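Uncharacterized protein (PDB 4L3R) is of unknown function but belongs to the DUF4847 family of the calycin clan, whose beta-barrel relatives commonly bind small hydrophobic molecules. Local coordinates at residues 50-55 against 71-76; 19-24 against 138-143; 8-13 against 57-62. One frame throughout, in Å; residues are numbered along the deposited sequence.

All three contacts bear on one antiparallel sheet, in which strand 54-61 lies between strands 66-73 and 15-22, and 15-22 is in turn flanked by 137-144. Contact 1 pairs the start of 54-61 with the end of 66-73, and contact 3 sets helix 4-10 against the further part of 54-61. Their centres are about 16 Å apart, and S71 CB packs at 4.1 Å from N58 OD1. Contact 2 joins the first and last strands. Its centre is about 17 Å from that of contact 1, which it meets where L55 CB is 3.8 Å from F143 CE2. Contacts 2 and 3 do not touch; their nearest atoms are about 7 Å apart.

Contact 1: 50-55 against 71-76; sequences TENFTL and SAHAVK
T54 and H73 form an antiparallel hydrogen-bonded pair, T54 N giving to H73 O and H73 N to T54 O, and the next pair, L55 with A72, is non-hydrogen-bonded with CA atoms 4.3 Å apart. F53, just before T54, adopts a left-handed conformation (phi 57°, psi 52°), and its N donates at 3.0 Å to a lone pair of A74 O. The H73 imidazole, with CG anti to the backbone N (chi1 175°), reaches back to the turn: ND1 gives an almost straight bond of 2.8 Å to E51 O, which lies in the ring plane although the donor stands above the carbonyl plane. The CE1 corner is 3.4 Å from N52 OD1, while N52 ND2 is held by L46 O, and H73 NE2 bonds weakly to V75 O. Apolar cover comes from V75 CG2, which approaches the F53 ring obliquely at 3.5 Å from CZ; F111 adds an edge-to-face partner to that ring. On the face shared by L55 and A72, L55 CD1 lies 4.1 Å from A72 CB. With F53 and T54 both opposite H73, the arrangement is a G1 beta bulge, set at the open end of the hairpin formed by 54-61 and 66-73.

Contact 2: 19-24 against 138-143; sequences RITTEK and TKVMGF
T21 and V140 form an antiparallel hydrogen-bonded pair, T21 N to V140 O at 2.9 Å and V140 N to T21 O at 2.8 Å. Two residues on, G142 N gives to R19 O at 2.8 Å, but the return bond from R19 N to G142 O is weak, and that carbonyl also receives a weak bond from S18 OG. At the other end E23 N makes a weak bond of 3.4 Å to T138 O. I20 turns its backbone bonds to Q28 and Y30, K139 to F132 and M141 to L130. Polar side-chain ends find partners outside the segments: T21 OG1 bonds to E27 O, T22 OG1 weakly to E27 OE2, and K139 forms a salt bridge through NZ with D134 and a cation-pi contact with Y30. R19 lays its guanidinium with one face over G142 CA, NH1 3.9 Å from V140 CG2. V140 CG1 is anti to the carbonyl carbon (chi1 -67°), which brings CG2 beside T21 CG2 at 3.6 Å. On the reverse face I20 CG1 and CG of selenomethionine M141 lie side by side, 4.0 Å apart, under helix 106-116. So main-chain bonds join the first and last strands, with carbon contacts on both faces.

Contact 3: 8-13 against 57-62; sequences EIFNDK and FNCADV
F10 and F57 form an edge-to-face (T-shaped) aromatic pair, the means by which helix 4-10 packs on strand 54-61 of the calycin-clan sheet. The edge of F57 is turned toward the face of F10, with ring planes at 62° and centroids 5.7 Å apart. The tight part of the contact rests on two CH-pi contacts. F57 CB sits almost exactly above the centre of the F10 ring, 3.6 Å from its centroid and only 6° off the normal. The F57 ring in turn takes I9 CG2 over one face, displaced toward the rim, where it comes to 3.3 Å from CD1. That methyl is anti to the I9 backbone N while CG1 lies beside it (chi1 -61°), which sends the shorter branch toward the strand. L84 of strand 78-87 touches both phenylalanines, and I9 O is bonded to the indole NE1 of W15. No hydrogen bond crosses between the segments; besides the apolar contacts, the edge of the F10 ring meets the main chain, CE2 lying 3.6 Å from N58 O. With an alanine here in place of F10, the F57 edge would probably lose the aromatic face it meets, and a gap would open over F57 CB.

Away from the rings the helix end is polar and looser. N11 and D12 are exposed and point from the strand. K13 NZ forms a salt bridge with E8 OE2 at 3.0 Å and also bonds to E8 O and to V125 O, while N11 ND2 gives to E8 OE1. Toward the second subunit F10 also packs on V66 of that chain. C59 SG, disulfide-bonded to C59 of the second subunit, approaches the F10 ring obliquely, 4.4 Å from CD2.

Contact 1: 50-55 against 71-76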
ATOM      1  N   THR B  50      24.051   4.108   6.891  1.00 66.30           N
ATOM      2  CA  THR B  50      22.651   4.458   6.605  1.00 65.82           C
ATOM      3  C   THR B  50      21.791   3.259   6.183  1.00 66.74           C
ATOM      4  O   THR B  50      20.728   3.051   6.749  1.00 62.34           O
ATOM      5  CB  THR B  50      22.603   5.547   5.505  1.00 74.94           C
ATOM      6  OG1 THR B  50      23.360   6.670   5.959  1.00 77.02           O
ATOM      7  CG2 THR B  50      21.172   5.995   5.169  1.00 70.52           C
ATOM      8  N   GLU B  51      22.245   2.504   5.184  1.00 66.22           N
ATOM      9  CA  GLU B  51      21.501   1.372   4.626  1.00 64.61           C
ATOM     10  C   GLU B  51      21.427   0.144   5.551  1.00 64.05           C
ATOM     11  O   GLU B  51      20.604  -0.723   5.279  1.00 62.61           O
ATOM     12  CB  GLU B  51      22.069   0.951   3.245  1.00 69.10           C
ATOM     13  CG  GLU B  51      23.515   0.458   3.235  1.00 86.67           C
ATOM     14  CD  GLU B  51      24.569   1.475   2.833  1.00116.40           C
ATOM     15  OE1 GLU B  51      24.417   2.665   3.194  1.00107.48           O
ATOM     16  OE2 GLU B  51      25.583   1.066   2.224  1.00120.31           O
ATOM     17  N   ASN B  52      22.249   0.046   6.617  1.00 59.16           N
ATOM     18  CA  ASN B  52      22.225  -1.117   7.524  1.00 54.96           C
ATOM     19  C   ASN B  52      21.164  -0.994   8.614  1.00 55.14           C
ATOM     20  O   ASN B  52      20.881   0.104   9.095  1.00 55.47           O
ATOM     21  CB  ASN B  52      23.591  -1.333   8.173  1.00 52.79           C
ATOM     22  CG  ASN B  52      24.677  -1.702   7.194  1.00 62.58           C
ATOM     23  OD1 ASN B  52      24.420  -1.971   6.030  1.00 61.28           O
ATOM     24  ND2 ASN B  52      25.926  -1.744   7.647  1.00 55.39           N
ATOM     25  N   PHE B  53      20.588  -2.150   9.004  1.00 48.59           N
ATOM     26  CA  PHE B  53      19.556  -2.295  10.034  1.00 45.97           C
ATOM     27  C   PHE B  53      18.326  -1.431   9.724  1.00 50.51           C
ATOM     28  O   PHE B  53      17.857  -0.664  10.570  1.00 49.47           O
ATOM     29  CB  PHE B  53      20.114  -1.995  11.435  1.00 47.32           C
ATOM     30  CG  PHE B  53      21.311  -2.840  11.803  1.00 47.71           C
ATOM     31  CD1 PHE B  53      21.148  -4.061  12.443  1.00 48.32           C
ATOM     32  CD2 PHE B  53      22.600  -2.405  11.527  1.00 50.35           C
ATOM     33  CE1 PHE B  53      22.250  -4.851  12.756  1.00 48.88           C
ATOM     34  CE2 PHE B  53      23.705  -3.190  11.852  1.00 52.77           C
ATOM     35  CZ  PHE B  53      23.524  -4.402  12.480  1.00 49.49           C
ATOM     36  N   THR B  54      17.802  -1.580   8.497  1.00 48.32           N
ATOM     37  CA  THR B  54      16.617  -0.859   8.045  1.00 48.44           C
ATOM     38  C   THR B  54      15.426  -1.816   7.957  1.00 50.55           C
ATOM     39  O   THR B  54      15.604  -3.034   7.847  1.00 48.77           O
ATOM     40  CB  THR B  54      16.869  -0.177   6.710  1.00 56.62           C
ATOM     41  OG1 THR B  54      17.191  -1.159   5.723  1.00 59.97           O
ATOM     42  CG2 THR B  54      17.952   0.878   6.790  1.00 54.76           C
ATOM     43  N   LEU B  55      14.219  -1.257   8.005  1.00 47.18           N
ATOM     44  CA  LEU B  55      12.964  -2.006   7.927  1.00 46.73           C
ATOM     45  C   LEU B  55      11.982  -1.196   7.085  1.00 52.67           C
ATOM     46  O   LEU B  55      11.876   0.018   7.260  1.00 54.00           O
ATOM     47  CB  LEU B  55      12.438  -2.275   9.352  1.00 46.09           C
ATOM     48  CG  LEU B  55      11.021  -2.850   9.514  1.00 50.20           C
ATOM     49  CD1 LEU B  55      10.964  -4.302   9.061  1.00 49.60           C
ATOM     50  CD2 LEU B  55      10.589  -2.780  10.967  1.00 51.12           C
ATOM     51  N   SER B  71      10.079  -5.857   4.354  1.00 46.67           N
ATOM     52  CA  SER B  71      11.437  -6.012   3.847  1.00 47.04           C
ATOM     53  C   SER B  71      12.385  -5.434   4.888  1.00 49.68           C
ATOM     54  O   SER B  71      12.040  -4.460   5.548  1.00 48.97           O
ATOM     55  CB  SER B  71      11.612  -5.312   2.502  1.00 51.61           C
ATOM     56  OG  SER B  71      10.973  -6.025   1.458  1.00 62.38           O
ATOM     57  N   ALA B  72      13.548  -6.036   5.056  1.00 46.62           N
ATOM     58  CA  ALA B  72      14.529  -5.534   6.005  1.00 45.92           C
ATOM     59  C   ALA B  72      15.925  -5.865   5.545  1.00 51.45           C
ATOM     60  O   ALA B  72      16.142  -6.846   4.830  1.00 52.13           O
ATOM     61  CB  ALA B  72      14.287  -6.114   7.390  1.00 44.53           C
ATOM     62  N   HIS B  73      16.868  -5.027   5.930  1.00 48.92           N
ATOM     63  CA  HIS B  73      18.270  -5.242   5.619  1.00 50.37           C
ATOM     64  C   HIS B  73      19.050  -5.074   6.899  1.00 52.65           C
ATOM     65  O   HIS B  73      18.924  -4.038   7.544  1.00 51.20           O
ATOM     66  CB  HIS B  73      18.752  -4.279   4.532  1.00 53.54           C
ATOM     67  CG  HIS B  73      20.220  -4.395   4.264  1.00 59.33           C
ATOM     68  ND1 HIS B  73      21.064  -3.323   4.438  1.00 62.79           N
ATOM     69  CD2 HIS B  73      20.958  -5.477   3.925  1.00 62.33           C
ATOM     70  CE1 HIS B  73      22.276  -3.760   4.140  1.00 64.15           C
ATOM     71  NE2 HIS B  73      22.262  -5.057   3.848  1.00 64.31           N
ATOM     72  N   ALA B  74      19.814  -6.101   7.290  1.00 49.02           N
ATOM     73  CA  ALA B  74      20.674  -6.044   8.461  1.00 47.99           C
ATOM     74  C   ALA B  74      22.059  -5.556   8.001  1.00 51.76           C
ATOM     75  O   ALA B  74      22.236  -4.348   7.900  1.00 51.25           O
ATOM     76  CB  ALA B  74      20.742  -7.404   9.137  1.00 48.08           C
ATOM     77  N   VAL B  75      23.012  -6.453   7.686  1.00 49.47           N
ATOM     78  CA  VAL B  75      24.335  -6.060   7.191  1.00 51.84           C
ATOM     79  C   VAL B  75      24.576  -6.839   5.898  1.00 59.60           C
ATOM     80  O   VAL B  75      24.510  -6.250   4.817  1.00 62.13           O
ATOM     81  CB  VAL B  75      25.447  -6.275   8.258  1.00 56.03           C
ATOM     82  CG1 VAL B  75      26.828  -5.921   7.691  1.00 58.57           C
ATOM     83  CG2 VAL B  75      25.154  -5.457   9.514  1.00 53.73           C
ATOM     84  N   LYS B  76      24.805  -8.155   5.997  1.00 57.45           N
ATOM     85  CA  LYS B  76      24.998  -9.037   4.839  1.00 60.41           C
ATOM     86  C   LYS B  76      23.703  -9.787   4.466  1.00 63.78           C
ATOM     87  O   LYS B  76      23.626 -10.309   3.356  1.00 67.16           O
ATOM     88  CB  LYS B  76      26.118 -10.053   5.124  1.00 64.53           C
ATOM     89  CG  LYS B  76      27.440  -9.396   5.487  1.00 74.05           C
ATOM     90  CD  LYS B  76      28.620 -10.359   5.448  1.00 81.59           C
ATOM     91  CE  LYS B  76      28.516 -11.464   6.465  1.00 86.77           C
ATOM     92  NZ  LYS B  76      29.805 -12.194   6.628  1.00 95.85           N
TER

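Contact 2: 19-24 against 138-143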
ATOM      1  N   ARG B  19      17.459   0.650  18.816  1.00 53.70           N
ATOM      2  CA  ARG B  19      17.711  -0.095  20.049  1.00 53.52           C
ATOM      3  C   ARG B  19      17.117  -1.504  20.008  1.00 54.81           C
ATOM      4  O   ARG B  19      16.158  -1.740  19.274  1.00 52.66           O
ATOM      5  CB  ARG B  19      17.094   0.664  21.255  1.00 54.74           C
ATOM      6  CG  ARG B  19      15.616   0.986  21.114  1.00 62.74           C
ATOM      7  CD  ARG B  19      15.183   2.083  22.071  1.00 73.33           C
ATOM      8  NE  ARG B  19      13.732   2.294  22.030  1.00 81.64           N
ATOM      9  CZ  ARG B  19      12.822   1.612  22.728  1.00 88.69           C
ATOM     10  NH1 ARG B  19      13.193   0.643  23.557  1.00 71.81           N
ATOM     11  NH2 ARG B  19      11.532   1.894  22.601  1.00 75.01           N
ATOM     12  N   ILE B  20      17.702  -2.431  20.788  1.00 50.61           N
ATOM     13  CA  ILE B  20      17.197  -3.800  20.997  1.00 49.01           C
ATOM     14  C   ILE B  20      17.364  -4.063  22.485  1.00 56.87           C
ATOM     15  O   ILE B  20      18.474  -4.327  22.924  1.00 57.71           O
ATOM     16  CB  ILE B  20      17.839  -4.904  20.130  1.00 48.52           C
ATOM     17  CG1 ILE B  20      17.918  -4.469  18.670  1.00 45.88           C
ATOM     18  CG2 ILE B  20      17.023  -6.206  20.284  1.00 48.65           C
ATOM     19  CD1 ILE B  20      18.313  -5.573  17.657  1.00 44.81           C
ATOM     20  N   THR B  21      16.294  -3.946  23.265  1.00 55.80           N
ATOM     21  CA  THR B  21      16.401  -4.041  24.717  1.00 58.93           C
ATOM     22  C   THR B  21      15.272  -4.880  25.316  1.00 64.72           C
ATOM     23  O   THR B  21      14.487  -5.481  24.583  1.00 62.93           O
ATOM     24  CB  THR B  21      16.435  -2.609  25.273  1.00 66.70           C
ATOM     25  OG1 THR B  21      16.659  -2.650  26.673  1.00 73.03           O
ATOM     26  CG2 THR B  21      15.182  -1.804  24.944  1.00 62.89           C
ATOM     27  N   THR B  22      15.231  -4.952  26.655  1.00 65.87           N
ATOM     28  CA  THR B  22      14.215  -5.708  27.393  1.00 68.51           C
ATOM     29  C   THR B  22      12.883  -4.967  27.340  1.00 75.67           C
ATOM     30  O   THR B  22      12.848  -3.777  27.015  1.00 75.37           O
ATOM     31  CB  THR B  22      14.667  -5.960  28.832  1.00 75.49           C
ATOM     32  OG1 THR B  22      15.043  -4.711  29.417  1.00 75.24           O
ATOM     33  CG2 THR B  22      15.816  -6.957  28.907  1.00 71.94           C
ATOM     34  N   GLU B  23      11.790  -5.672  27.677  1.00 75.16           N
ATOM     35  CA  GLU B  23      10.418  -5.154  27.580  1.00 76.41           C
ATOM     36  C   GLU B  23      10.256  -3.719  28.123  1.00 83.45           C
ATOM     37  O   GLU B  23       9.712  -2.878  27.405  1.00 82.25           O
ATOM     38  CB  GLU B  23       9.411  -6.092  28.268  1.00 81.03           C
ATOM     39  CG  GLU B  23       8.004  -5.960  27.699  1.00 93.57           C
ATOM     40  CD  GLU B  23       6.985  -6.987  28.157  1.00118.12           C
ATOM     41  OE1 GLU B  23       7.368  -7.941  28.873  1.00113.65           O
ATOM     42  OE2 GLU B  23       5.802  -6.849  27.769  1.00113.78           O
ATOM     43  N   LYS B  24      10.748  -3.430  29.343  1.00 84.13           N
ATOM     44  CA  LYS B  24      10.630  -2.096  29.950  1.00 87.37           C
ATOM     45  C   LYS B  24      12.008  -1.490  30.309  1.00 92.00           C
ATOM     46  O   LYS B  24      12.083  -0.612  31.167  1.00 95.84           O
ATOM     47  CB  LYS B  24       9.735  -2.178  31.210  1.00 96.16           C
ATOM     48  CG  LYS B  24       8.370  -2.801  30.936  1.00112.79           C
ATOM     49  CD  LYS B  24       7.388  -2.570  32.071  1.00130.36           C
ATOM     50  CE  LYS B  24       6.032  -3.171  31.790  1.00142.14           C
ATOM     51  NZ  LYS B  24       5.054  -2.865  32.869  1.00156.64           N
ATOM     52  N   THR B 138      10.655 -11.624  26.575  1.00 75.21           N
ATOM     53  CA  THR B 138      10.050 -10.688  25.636  1.00 71.49           C
ATOM     54  C   THR B 138      10.964  -9.477  25.548  1.00 71.68           C
ATOM     55  O   THR B 138      11.179  -8.811  26.564  1.00 74.41           O
ATOM     56  CB  THR B 138       8.633 -10.318  26.079  1.00 76.84           C
ATOM     57  OG1 THR B 138       7.801 -11.465  25.910  1.00 77.02           O
ATOM     58  CG2 THR B 138       8.048  -9.150  25.281  1.00 72.81           C
ATOM     59  N   LYS B 139      11.491  -9.190  24.344  1.00 61.80           N
ATOM     60  CA  LYS B 139      12.378  -8.055  24.092  1.00 58.73           C
ATOM     61  C   LYS B 139      11.704  -7.097  23.132  1.00 59.29           C
ATOM     62  O   LYS B 139      10.634  -7.401  22.608  1.00 57.22           O
ATOM     63  CB  LYS B 139      13.736  -8.543  23.543  1.00 58.73           C
ATOM     64  CG  LYS B 139      14.768  -8.807  24.648  1.00 64.61           C
ATOM     65  CD  LYS B 139      15.370 -10.187  24.578  1.00 66.99           C
ATOM     66  CE  LYS B 139      16.406 -10.373  25.662  1.00 63.85           C
ATOM     67  NZ  LYS B 139      16.852 -11.783  25.761  1.00 74.16           N
ATOM     68  N   VAL B 140      12.304  -5.919  22.935  1.00 55.85           N
ATOM     69  CA  VAL B 140      11.749  -4.918  22.036  1.00 54.69           C
ATOM     70  C   VAL B 140      12.817  -4.375  21.116  1.00 53.77           C
ATOM     71  O   VAL B 140      13.936  -4.117  21.556  1.00 52.43           O
ATOM     72  CB  VAL B 140      11.040  -3.753  22.775  1.00 61.90           C
ATOM     73  CG1 VAL B 140       9.790  -4.245  23.483  1.00 64.46           C
ATOM     74  CG2 VAL B 140      11.971  -3.033  23.754  1.00 63.60           C
HETATM   75  N   MSE B 141      12.450  -4.175  19.836  1.00 47.40           N
HETATM   76  CA  MSE B 141      13.282  -3.529  18.832  1.00 44.21           C
HETATM   77  C   MSE B 141      12.681  -2.169  18.577  1.00 51.89           C
HETATM   78  O   MSE B 141      11.520  -2.104  18.184  1.00 52.68           O
HETATM   79  CB  MSE B 141      13.299  -4.319  17.524  1.00 43.37           C
HETATM   80  CG  MSE B 141      14.228  -5.494  17.488  1.00 47.55           C
HETATM   81 SE   MSE B 141      14.127  -6.302  15.718  0.75 50.75          SE
HETATM   82  CE  MSE B 141      12.507  -7.239  16.010  1.00 48.63           C
ATOM     83  N   GLY B 142      13.431  -1.102  18.809  1.00 50.54           N
ATOM     84  CA  GLY B 142      12.952   0.254  18.577  1.00 51.74           C
ATOM     85  C   GLY B 142      13.471   0.773  17.254  1.00 53.97           C
ATOM     86  O   GLY B 142      14.610   0.488  16.886  1.00 51.43           O
ATOM     87  N   PHE B 143      12.634   1.527  16.526  1.00 51.81           N
ATOM     88  CA  PHE B 143      13.004   2.121  15.244  1.00 51.77           C
ATOM     89  C   PHE B 143      12.613   3.592  15.184  1.00 60.19           C
ATOM     90  O   PHE B 143      11.705   4.018  15.898  1.00 60.07           O
ATOM     91  CB  PHE B 143      12.325   1.394  14.079  1.00 51.16           C
ATOM     92  CG  PHE B 143      12.667  -0.065  13.919  1.00 49.94           C
ATOM     93  CD1 PHE B 143      12.044  -1.030  14.695  1.00 51.38           C
ATOM     94  CD2 PHE B 143      13.580  -0.479  12.962  1.00 50.90           C
ATOM     95  CE1 PHE B 143      12.378  -2.378  14.562  1.00 50.18           C
ATOM     96  CE2 PHE B 143      13.908  -1.823  12.828  1.00 51.87           C
ATOM     97  CZ  PHE B 143      13.319  -2.765  13.642  1.00 48.86           C
TER

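Contact 3: 8-13 against 57-62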
ATOM      1  N   GLU B   8       0.214   4.586   8.344  1.00 74.90           N
ATOM      2  CA  GLU B   8       1.277   5.566   8.574  1.00 75.70           C
ATOM      3  C   GLU B   8       2.635   4.836   8.685  1.00 75.32           C
ATOM      4  O   GLU B   8       3.672   5.458   8.472  1.00 76.10           O
ATOM      5  CB  GLU B   8       0.986   6.411   9.833  1.00 79.87           C
ATOM      6  CG  GLU B   8       1.907   7.609  10.037  1.00 93.22           C
ATOM      7  CD  GLU B   8       2.089   8.548   8.854  1.00113.45           C
ATOM      8  OE1 GLU B   8       1.096   8.804   8.136  1.00107.35           O
ATOM      9  OE2 GLU B   8       3.228   9.027   8.644  1.00103.70           O
ATOM     10  N   ILE B   9       2.627   3.512   8.953  1.00 67.67           N
ATOM     11  CA  ILE B   9       3.837   2.689   9.026  1.00 63.90           C
ATOM     12  C   ILE B   9       4.378   2.438   7.588  1.00 65.88           C
ATOM     13  O   ILE B   9       5.591   2.322   7.410  1.00 63.86           O
ATOM     14  CB  ILE B   9       3.544   1.364   9.802  1.00 65.03           C
ATOM     15  CG1 ILE B   9       3.098   1.661  11.258  1.00 66.97           C
ATOM     16  CG2 ILE B   9       4.748   0.446   9.818  1.00 62.81           C
ATOM     17  CD1 ILE B   9       2.410   0.490  11.954  1.00 73.97           C
ATOM     18  N   PHE B  10       3.481   2.385   6.579  1.00 63.44           N
ATOM     19  CA  PHE B  10       3.819   2.197   5.155  1.00 62.81           C
ATOM     20  C   PHE B  10       4.062   3.517   4.394  1.00 73.38           C
ATOM     21  O   PHE B  10       4.531   3.477   3.252  1.00 74.42           O
ATOM     22  CB  PHE B  10       2.656   1.484   4.433  1.00 63.26           C
ATOM     23  CG  PHE B  10       2.486   0.023   4.747  1.00 61.11           C
ATOM     24  CD1 PHE B  10       1.876  -0.383   5.924  1.00 61.99           C
ATOM     25  CD2 PHE B  10       2.850  -0.950   3.823  1.00 61.33           C
ATOM     26  CE1 PHE B  10       1.712  -1.734   6.209  1.00 61.09           C
ATOM     27  CE2 PHE B  10       2.664  -2.303   4.104  1.00 62.25           C
ATOM     28  CZ  PHE B  10       2.103  -2.685   5.297  1.00 59.03           C
ATOM     29  N   ASN B  11       3.682   4.664   4.982  1.00 73.74           N
ATOM     30  CA  ASN B  11       3.704   5.964   4.309  1.00 77.95           C
ATOM     31  C   ASN B  11       5.119   6.527   4.038  1.00 84.02           C
ATOM     32  O   ASN B  11       5.628   7.340   4.812  1.00 84.31           O
ATOM     33  CB  ASN B  11       2.869   6.984   5.117  1.00 81.26           C
ATOM     34  CG  ASN B  11       2.507   8.255   4.383  1.00101.09           C
ATOM     35  OD1 ASN B  11       2.777   8.432   3.188  1.00 92.04           O
ATOM     36  ND2 ASN B  11       1.824   9.151   5.080  1.00 96.12           N
ATOM     37  N   ASP B  12       5.694   6.150   2.873  1.00 82.24           N
ATOM     38  CA  ASP B  12       6.968   6.643   2.331  1.00 84.22           C
ATOM     39  C   ASP B  12       8.023   6.860   3.430  1.00 85.71           C
ATOM     40  O   ASP B  12       8.410   8.000   3.723  1.00 88.20           O
ATOM     41  CB  ASP B  12       6.696   7.955   1.549  1.00 91.76           C
ATOM     42  CG  ASP B  12       7.862   8.516   0.747  1.00110.25           C
ATOM     43  OD1 ASP B  12       8.641   7.712   0.182  1.00110.92           O
ATOM     44  OD2 ASP B  12       7.970   9.761   0.649  1.00119.79           O
ATOM     45  N   LYS B  13       8.467   5.761   4.056  1.00 77.09           N
ATOM     46  CA  LYS B  13       9.448   5.864   5.132  1.00 74.74           C
ATOM     47  C   LYS B  13      10.219   4.578   5.346  1.00 74.57           C
ATOM     48  O   LYS B  13       9.670   3.480   5.210  1.00 72.91           O
ATOM     49  CB  LYS B  13       8.762   6.268   6.450  1.00 76.17           C
ATOM     50  CG  LYS B  13       7.617   5.347   6.890  1.00 75.41           C
ATOM     51  CD  LYS B  13       7.057   5.731   8.253  1.00 77.80           C
ATOM     52  CE  LYS B  13       6.295   7.036   8.235  1.00 80.16           C
ATOM     53  NZ  LYS B  13       5.513   7.220   9.480  1.00 81.50           N
ATOM     54  N   PHE B  57       7.971  -1.289   5.291  1.00 49.95           N
ATOM     55  CA  PHE B  57       6.639  -1.842   5.092  1.00 50.35           C
ATOM     56  C   PHE B  57       6.213  -1.361   3.725  1.00 57.28           C
ATOM     57  O   PHE B  57       6.107  -0.153   3.528  1.00 57.57           O
ATOM     58  CB  PHE B  57       5.691  -1.378   6.196  1.00 51.76           C
ATOM     59  CG  PHE B  57       6.036  -1.987   7.530  1.00 51.47           C
ATOM     60  CD1 PHE B  57       7.026  -1.435   8.328  1.00 53.61           C
ATOM     61  CD2 PHE B  57       5.397  -3.131   7.973  1.00 52.30           C
ATOM     62  CE1 PHE B  57       7.339  -1.992   9.562  1.00 53.52           C
ATOM     63  CE2 PHE B  57       5.708  -3.685   9.211  1.00 54.26           C
ATOM     64  CZ  PHE B  57       6.673  -3.110  10.002  1.00 52.51           C
ATOM     65  N   ASN B  58       6.097  -2.266   2.751  1.00 56.56           N
ATOM     66  CA  ASN B  58       5.747  -1.872   1.381  1.00 59.81           C
ATOM     67  C   ASN B  58       4.579  -2.646   0.837  1.00 66.85           C
ATOM     68  O   ASN B  58       4.299  -3.760   1.281  1.00 65.28           O
ATOM     69  CB  ASN B  58       6.930  -2.089   0.428  1.00 59.91           C
ATOM     70  CG  ASN B  58       8.249  -1.532   0.889  1.00 78.79           C
ATOM     71  OD1 ASN B  58       9.205  -2.275   1.115  1.00 71.64           O
ATOM     72  ND2 ASN B  58       8.346  -0.212   0.983  1.00 73.35           N
ATOM     73  N   CYS B  59       3.956  -2.063  -0.195  1.00 67.65           N
ATOM     74  CA  CYS B  59       2.882  -2.674  -0.951  1.00 69.67           C
ATOM     75  C   CYS B  59       3.477  -3.098  -2.285  1.00 74.61           C
ATOM     76  O   CYS B  59       4.205  -2.316  -2.899  1.00 75.72           O
ATOM     77  CB  CYS B  59       1.708  -1.714  -1.122  1.00 72.74           C
ATOM     78  SG  CYS B  59       0.510  -1.769   0.236  1.00 76.02           S
ATOM     79  N   ALA B  60       3.225  -4.343  -2.701  1.00 70.64           N
ATOM     80  CA  ALA B  60       3.787  -4.890  -3.933  1.00 72.59           C
ATOM     81  C   ALA B  60       2.789  -5.768  -4.655  1.00 75.27           C
ATOM     82  O   ALA B  60       1.949  -6.390  -4.010  1.00 72.10           O
ATOM     83  CB  ALA B  60       5.033  -5.701  -3.600  1.00 72.46           C
ATOM     84  N   ASP B  61       2.935  -5.875  -5.985  1.00 75.82           N
ATOM     85  CA  ASP B  61       2.057  -6.683  -6.827  1.00 78.73           C
ATOM     86  C   ASP B  61       2.563  -8.140  -6.834  1.00 85.40           C
ATOM     87  O   ASP B  61       3.402  -8.511  -7.656  1.00 86.47           O
ATOM     88  CB  ASP B  61       1.972  -6.090  -8.250  1.00 84.39           C
ATOM     89  CG  ASP B  61       0.980  -6.765  -9.167  1.00 91.38           C
ATOM     90  OD1 ASP B  61       0.099  -7.486  -8.661  1.00 87.76           O
ATOM     91  OD2 ASP B  61       1.069  -6.552 -10.389  1.00104.53           O
ATOM     92  N   VAL B  62       2.034  -8.951  -5.896  1.00 82.91           N
ATOM     93  CA  VAL B  62       2.383 -10.359  -5.701  1.00 84.17           C
ATOM     94  C   VAL B  62       1.251 -11.261  -6.185  1.00 92.17           C
ATOM     95  O   VAL B  62       0.199 -11.273  -5.556  1.00 91.26           O
ATOM     96  CB  VAL B  62       2.661 -10.628  -4.190  1.00 84.84           C
ATOM     97  CG1 VAL B  62       3.044 -12.093  -3.949  1.00 85.42           C
ATOM     98  CG2 VAL B  62       3.730  -9.683  -3.640  1.00 82.28           C
TER